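Local coordinates for protein YrdA (Escherichia coli, PDB 3TIO), which probably binds zinc as a trimeric homologue of the gamma-class carbonic anhydrases, at residues V103-G106 with M107-L111. The protein carries 1 engineered substitution. Numbering follows the deposited sequence.
Sequences VLVG and MGSIL
Ser109 folds back onto the backbone of Gly106 and grips its carbonyl twice. Followed outward, the serine starts with CB, which lies 3.2 Å from Gly106 O and also meets the methyl CG1 of Val105 at 4.0 Å. From there chi1 of -66° swings OG back beside the serine's own backbone N, and the hydroxyl donates to Gly106 O over 2.8 Å. It comes in above the carbonyl plane, 36° out of it. The second grip is the turn's own backbone bond, Ser109 N to Gly106 O at 3.2 Å, reaching the oxygen from the same face. OG also accepts from Ser127 N, one coil further on, so the buried hydroxyl links successive corners. With an alanine here, Ser127 N would probably be left without this acceptor and Gly106 O with one donor fewer.

Inside the bend, Val105 CG1, placed anti to the backbone N, meets Leu111 CD1 tip to tip at 3.8 Å; Val92 and Leu94 continue this apolar filling. Met107, at the corner, packs its side chain on His90 and Ala125 and on His95 of the second subunit, a zinc ligand in this protein. Gly108 follows with a positive phi of 78°, a backbone shape that favours glycine. Gly106 to Ser109 is thus a type II beta turn joining strands 103-105 and 110-111, which belong to different sheets of the coil: a corner of the left-handed beta-helix built from hexapeptide repeats, the fold of gamma-class carbonic anhydrases.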
ATOM      1  N   VAL A 103     -16.873   6.097 -12.533  1.00 11.53           N
ATOM      2  CA  VAL A 103     -16.400   6.647 -11.270  1.00 11.10           C
ATOM      3  C   VAL A 103     -14.882   6.609 -11.283  1.00 10.72           C
ATOM      4  O   VAL A 103     -14.286   5.654 -11.769  1.00 11.25           O
ATOM      5  CB  VAL A 103     -16.891   5.812 -10.064  1.00 10.23           C
ATOM      6  CG1 VAL A 103     -16.239   6.313  -8.772  1.00 11.09           C
ATOM      7  CG2 VAL A 103     -18.404   5.895  -9.959  1.00 10.87           C
ATOM      8  N   LEU A 104     -14.263   7.660 -10.765  1.00  9.70           N
ATOM      9  CA  LEU A 104     -12.812   7.701 -10.683  1.00 11.22           C
ATOM     10  C   LEU A 104     -12.462   7.737  -9.202  1.00  9.38           C
ATOM     11  O   LEU A 104     -12.859   8.660  -8.482  1.00 11.46           O
ATOM     12  CB  LEU A 104     -12.255   8.938 -11.397  1.00 13.05           C
ATOM     13  CG  LEU A 104     -10.728   8.971 -11.537  1.00 15.64           C
ATOM     14  CD1 LEU A 104     -10.334   9.819 -12.740  1.00 17.95           C
ATOM     15  CD2 LEU A 104     -10.103   9.513 -10.260  1.00 18.02           C
ATOM     16  N   VAL A 105     -11.755   6.709  -8.743  1.00  9.71           N
ATOM     17  CA  VAL A 105     -11.343   6.629  -7.347  1.00 10.66           C
ATOM     18  C   VAL A 105      -9.872   7.033  -7.285  1.00  9.33           C
ATOM     19  O   VAL A 105      -9.000   6.292  -7.737  1.00  9.45           O
ATOM     20  CB  VAL A 105     -11.506   5.197  -6.784  1.00  9.38           C
ATOM     21  CG1 VAL A 105     -11.190   5.196  -5.293  1.00 11.32           C
ATOM     22  CG2 VAL A 105     -12.929   4.683  -7.030  1.00 10.08           C
ATOM     23  N   GLY A 106      -9.617   8.215  -6.730  1.00  9.77           N
ATOM     24  CA  GLY A 106      -8.264   8.744  -6.625  1.00  8.99           C
ATOM     25  C   GLY A 106      -7.269   7.816  -5.958  1.00  8.66           C
ATOM     26  O   GLY A 106      -7.592   7.154  -4.974  1.00  7.99           O
ATOM     27  N   MET A 107      -6.046   7.793  -6.480  1.00  8.49           N
ATOM     28  CA  MET A 107      -5.011   6.916  -5.947  1.00  8.55           C
ATOM     29  C   MET A 107      -4.820   7.055  -4.443  1.00  8.12           C
ATOM     30  O   MET A 107      -4.911   8.149  -3.886  1.00  8.09           O
ATOM     31  CB  MET A 107      -3.681   7.147  -6.680  1.00 10.68           C
ATOM     32  CG  MET A 107      -3.054   8.526  -6.506  1.00 12.24           C
ATOM     33  SD  MET A 107      -1.620   8.745  -7.599  1.00 12.66           S
ATOM     34  CE  MET A 107      -2.381   9.576  -8.982  1.00 14.30           C
ATOM     35  N   GLY A 108      -4.579   5.922  -3.792  1.00  7.63           N
ATOM     36  CA  GLY A 108      -4.358   5.907  -2.357  1.00  8.52           C
ATOM     37  C   GLY A 108      -5.600   6.016  -1.493  1.00  8.96           C
ATOM     38  O   GLY A 108      -5.501   6.070  -0.266  1.00 12.17           O
ATOM     39  N   SER A 109      -6.774   6.052  -2.111  1.00  8.27           N
ATOM     40  CA  SER A 109      -8.009   6.163  -1.344  1.00  8.67           C
ATOM     41  C   SER A 109      -8.428   4.852  -0.697  1.00  7.80           C
ATOM     42  O   SER A 109      -7.988   3.772  -1.102  1.00  8.69           O
ATOM     43  CB  SER A 109      -9.146   6.666  -2.235  1.00  9.72           C
ATOM     44  OG  SER A 109      -8.889   7.992  -2.660  1.00 10.36           O
ATOM     45  N   ILE A 110      -9.286   4.960   0.313  1.00  7.88           N
ATOM     46  CA  ILE A 110      -9.799   3.805   1.040  1.00  8.77           C
ATOM     47  C   ILE A 110     -11.324   3.892   1.070  1.00  8.86           C
ATOM     48  O   ILE A 110     -11.878   4.874   1.564  1.00  8.92           O
ATOM     49  CB  ILE A 110      -9.283   3.779   2.505  1.00  8.97           C
ATOM     50  CG1 ILE A 110      -7.757   3.667   2.528  1.00  9.35           C
ATOM     51  CG2 ILE A 110      -9.911   2.617   3.258  1.00 10.25           C
ATOM     52  CD1 ILE A 110      -7.159   3.728   3.926  1.00 12.50           C
ATOM     53  N   LEU A 111     -11.998   2.882   0.527  1.00  8.50           N
ATOM     54  CA  LEU A 111     -13.461   2.845   0.521  1.00  9.88           C
ATOM     55  C   LEU A 111     -13.881   1.675   1.398  1.00 10.07           C
ATOM     56  O   LEU A 111     -13.548   0.519   1.114  1.00 10.96           O
ATOM     57  CB  LEU A 111     -13.996   2.681  -0.907  1.00  8.95           C
ATOM     58  CG  LEU A 111     -14.154   3.966  -1.735  1.00 10.36           C
ATOM     59  CD1 LEU A 111     -12.816   4.667  -1.899  1.00 11.19           C
ATOM     60  CD2 LEU A 111     -14.742   3.621  -3.094  1.00 11.27           C
TER